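Local coordinates for protein nucleoporin NUP170 (Chaetomium thermophilum, PDB 5HAX) that probably serves as a scaffold nucleoporin of the nuclear pore complex, pairing a beta-propeller region with a helical region, at residues Thr113-Gly125 with Asp175-Ile187. Residues are numbered along the deposited sequence; the frame is centred on the assembly and turned at random.
Sequences TITAVALVPPKPG and DVSFIVGTKDGRI
Ala116 and Ala118 lie against Ile179 where strands 114-120 and 178-181 run nearly parallel, their axes 14° and, at closest, 6.5 Å apart. With no backbone hydrogen bond between them, side chains fill the gap. Small alanines suit this face: with CG1 anti to its carbonyl carbon (chi1 -52°), Ile179 runs back toward its strand's N-terminal end and puts CD1 3.7 Å from Ala116 CB, while CB and CG2 rest on Ala118 CB. Farther on, Val120 CG1 packs 3.6 Å from Gly181 CA, where any side chain would collide, and its CG2 meets Ile187 CG1, the side chains crossing at about a right angle.

Water takes over at the two ends, though the far one stays tight at Gly185. Thr115 OG1 donates to Val176 O (2.8 Å), in the carbonyl plane with a C=O...donor angle of 154°, and accepts a hydrogen bond from a water bound to Val176 N. A valine in place of Thr115 would probably leave Val176 O and this water without their hydroxyl partner. The type I turn Thr182-Gly185 brings Gly185 CA 3.4 Å from Pro121 O in a CA-H...O contact; a CB would clash with Lys123 N and Pro122 O, and positive phi also favours glycine. Lys123 lays CG against Gly185 O, its amine reaching Ile187 N and Asp184 O through waters. Each strand begins its own four-stranded antiparallel sheet, characteristic of innermost strands in successive beta-propeller blades.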
# COMPACT_ATOMS: atom_id res chain seq x y z
N THR A 113 26.19 -21.31 -11.43
CA THR A 113 25.95 -19.89 -11.19
C THR A 113 24.47 -19.61 -10.94
O THR A 113 23.61 -20.07 -11.69
CB THR A 113 26.44 -19.07 -12.38
OG1 THR A 113 27.81 -19.40 -12.67
CG2 THR A 113 26.33 -17.57 -12.11
N ILE A 114 24.19 -18.84 -9.89
CA ILE A 114 22.83 -18.41 -9.60
C ILE A 114 22.47 -17.26 -10.52
O ILE A 114 23.22 -16.28 -10.64
CB ILE A 114 22.69 -18.01 -8.12
CG1 ILE A 114 22.84 -19.24 -7.22
CG2 ILE A 114 21.34 -17.34 -7.86
CD1 ILE A 114 23.03 -18.90 -5.75
N THR A 115 21.30 -17.36 -11.17
CA THR A 115 20.83 -16.34 -12.10
C THR A 115 19.58 -15.62 -11.64
O THR A 115 19.26 -14.56 -12.19
CB THR A 115 20.57 -16.97 -13.48
OG1 THR A 115 19.65 -18.06 -13.34
CG2 THR A 115 21.87 -17.46 -14.10
N ALA A 116 18.86 -16.15 -10.65
CA ALA A 116 17.67 -15.49 -10.13
C ALA A 116 17.33 -16.09 -8.78
O ALA A 116 17.58 -17.27 -8.52
CB ALA A 116 16.48 -15.64 -11.09
N VAL A 117 16.75 -15.25 -7.91
CA VAL A 117 16.31 -15.64 -6.58
C VAL A 117 15.02 -14.89 -6.27
O VAL A 117 14.87 -13.72 -6.62
CB VAL A 117 17.38 -15.34 -5.51
CG1 VAL A 117 16.88 -15.73 -4.12
CG2 VAL A 117 18.68 -16.06 -5.83
N ALA A 118 14.08 -15.57 -5.61
CA ALA A 118 12.81 -14.95 -5.26
C ALA A 118 12.21 -15.62 -4.03
O ALA A 118 12.49 -16.79 -3.73
CB ALA A 118 11.82 -15.01 -6.43
N LEU A 119 11.37 -14.87 -3.33
CA LEU A 119 10.66 -15.33 -2.14
C LEU A 119 9.16 -15.28 -2.44
O LEU A 119 8.61 -14.19 -2.65
CB LEU A 119 11.00 -14.46 -0.93
CG LEU A 119 10.46 -14.91 0.42
CD1 LEU A 119 11.16 -16.18 0.88
CD2 LEU A 119 10.62 -13.80 1.45
N VAL A 120 8.51 -16.44 -2.45
CA VAL A 120 7.12 -16.54 -2.87
C VAL A 120 6.31 -17.21 -1.76
O VAL A 120 6.87 -17.83 -0.85
CB VAL A 120 6.98 -17.33 -4.19
CG1 VAL A 120 7.71 -16.61 -5.32
CG2 VAL A 120 7.49 -18.75 -4.03
N PRO A 121 4.98 -17.10 -1.82
CA PRO A 121 4.13 -17.84 -0.87
C PRO A 121 4.19 -19.33 -1.13
O PRO A 121 4.53 -19.77 -2.25
CB PRO A 121 2.73 -17.28 -1.15
CG PRO A 121 2.95 -15.97 -1.82
CD PRO A 121 4.21 -16.14 -2.62
N PRO A 122 3.88 -20.15 -0.13
CA PRO A 122 3.86 -21.60 -0.34
C PRO A 122 2.53 -22.08 -0.90
O PRO A 122 1.50 -21.41 -0.81
CB PRO A 122 4.08 -22.15 1.08
CG PRO A 122 3.44 -21.13 1.96
CD PRO A 122 3.63 -19.79 1.27
N LYS A 123 2.58 -23.26 -1.51
CA LYS A 123 1.35 -23.91 -1.95
C LYS A 123 0.60 -24.44 -0.74
O LYS A 123 1.18 -25.19 0.06
CB LYS A 123 1.66 -25.04 -2.94
CG LYS A 123 2.07 -24.57 -4.33
CD LYS A 123 2.41 -25.74 -5.25
CE LYS A 123 2.89 -25.28 -6.62
NZ LYS A 123 1.81 -24.65 -7.43
N PRO A 124 -0.67 -24.08 -0.55
CA PRO A 124 -1.40 -24.55 0.64
C PRO A 124 -1.47 -26.06 0.73
O PRO A 124 -1.42 -26.77 -0.28
CB PRO A 124 -2.80 -23.94 0.46
CG PRO A 124 -2.57 -22.74 -0.38
CD PRO A 124 -1.45 -23.10 -1.31
N GLY A 125 -1.58 -26.56 1.96
CA GLY A 125 -1.71 -27.98 2.19
C GLY A 125 -0.51 -28.80 1.79
O GLY A 125 -0.63 -30.02 1.65
N ASP A 175 17.27 -19.55 -20.17
CA ASP A 175 17.72 -18.79 -19.01
C ASP A 175 16.55 -18.42 -18.11
O ASP A 175 15.42 -18.20 -18.57
CB ASP A 175 18.45 -17.53 -19.46
CG ASP A 175 18.64 -16.52 -18.35
OD1 ASP A 175 19.61 -16.66 -17.58
OD2 ASP A 175 17.83 -15.57 -18.26
N VAL A 176 16.82 -18.35 -16.80
CA VAL A 176 15.84 -17.90 -15.80
C VAL A 176 16.43 -16.68 -15.11
O VAL A 176 17.39 -16.79 -14.35
CB VAL A 176 15.52 -19.00 -14.78
CG1 VAL A 176 14.57 -18.47 -13.71
CG2 VAL A 176 14.90 -20.21 -15.47
N SER A 177 15.84 -15.51 -15.38
CA SER A 177 16.21 -14.26 -14.74
C SER A 177 15.07 -13.60 -13.98
O SER A 177 15.31 -12.61 -13.28
CB SER A 177 16.75 -13.25 -15.77
OG SER A 177 18.00 -13.65 -16.28
N PHE A 178 13.85 -14.12 -14.09
CA PHE A 178 12.68 -13.53 -13.46
C PHE A 178 11.83 -14.64 -12.86
O PHE A 178 11.49 -15.61 -13.55
CB PHE A 178 11.87 -12.72 -14.47
CG PHE A 178 12.70 -11.78 -15.30
CD1 PHE A 178 13.22 -10.62 -14.74
CD2 PHE A 178 12.96 -12.06 -16.63
CE1 PHE A 178 13.99 -9.76 -15.50
CE2 PHE A 178 13.73 -11.20 -17.39
CZ PHE A 178 14.25 -10.05 -16.83
N ILE A 179 11.51 -14.51 -11.57
CA ILE A 179 10.67 -15.45 -10.85
C ILE A 179 9.60 -14.65 -10.13
O ILE A 179 9.91 -13.67 -9.44
CB ILE A 179 11.47 -16.30 -9.84
CG1 ILE A 179 12.68 -16.95 -10.51
CG2 ILE A 179 10.57 -17.35 -9.19
CD1 ILE A 179 13.67 -17.54 -9.53
N VAL A 180 8.34 -15.06 -10.28
CA VAL A 180 7.23 -14.41 -9.59
C VAL A 180 6.32 -15.49 -9.02
O VAL A 180 6.22 -16.60 -9.55
CB VAL A 180 6.43 -13.47 -10.52
CG1 VAL A 180 7.30 -12.31 -10.96
CG2 VAL A 180 5.88 -14.23 -11.72
N GLY A 181 5.65 -15.15 -7.92
CA GLY A 181 4.75 -16.07 -7.26
C GLY A 181 3.38 -15.47 -7.08
O GLY A 181 3.22 -14.26 -6.90
N THR A 182 2.37 -16.33 -7.12
CA THR A 182 0.99 -15.92 -6.89
C THR A 182 0.60 -16.13 -5.43
O THR A 182 1.30 -16.79 -4.66
CB THR A 182 0.03 -16.70 -7.79
OG1 THR A 182 -0.04 -18.07 -7.36
CG2 THR A 182 0.47 -16.65 -9.25
N LYS A 183 -0.55 -15.57 -5.08
CA LYS A 183 -1.09 -15.72 -3.73
C LYS A 183 -1.22 -17.18 -3.33
O LYS A 183 -1.05 -17.52 -2.16
CB LYS A 183 -2.46 -15.03 -3.66
CG LYS A 183 -2.95 -14.74 -2.25
CD LYS A 183 -4.25 -13.94 -2.27
CE LYS A 183 -5.41 -14.73 -2.88
NZ LYS A 183 -5.52 -14.58 -4.36
N ASP A 184 -1.51 -18.06 -4.29
CA ASP A 184 -1.75 -19.47 -4.04
C ASP A 184 -0.48 -20.32 -4.13
O ASP A 184 -0.56 -21.55 -4.04
CB ASP A 184 -2.79 -20.02 -5.01
CG ASP A 184 -4.12 -19.29 -4.91
OD1 ASP A 184 -4.53 -18.95 -3.78
OD2 ASP A 184 -4.76 -19.06 -5.96
N GLY A 185 0.68 -19.70 -4.33
CA GLY A 185 1.94 -20.42 -4.37
C GLY A 185 2.39 -20.88 -5.74
O GLY A 185 3.37 -21.62 -5.83
N ARG A 186 1.70 -20.48 -6.81
CA ARG A 186 2.15 -20.83 -8.15
C ARG A 186 3.42 -20.06 -8.49
O ARG A 186 3.54 -18.88 -8.18
CB ARG A 186 1.06 -20.53 -9.18
CG ARG A 186 -0.24 -21.29 -8.95
CD ARG A 186 -1.25 -21.02 -10.05
NE ARG A 186 -0.87 -21.64 -11.32
CZ ARG A 186 -1.62 -21.64 -12.42
NH1 ARG A 186 -2.80 -21.03 -12.42
NH2 ARG A 186 -1.19 -22.24 -13.52
N ILE A 187 4.37 -20.74 -9.13
CA ILE A 187 5.70 -20.20 -9.42
C ILE A 187 5.88 -20.15 -10.93
O ILE A 187 5.85 -21.19 -11.60
CB ILE A 187 6.81 -21.05 -8.77
CG1 ILE A 187 6.63 -21.08 -7.24
CG2 ILE A 187 8.18 -20.50 -9.14
CD1 ILE A 187 7.54 -22.06 -6.54
O HOH W 1 19.16 -19.60 -15.38
O HOH W 2 20.09 -13.26 -14.47
O HOH W 3 5.05 -21.79 -4.01
O HOH W 4 3.07 -23.52 -9.71
O HOH W 5 -0.64 -23.40 -6.28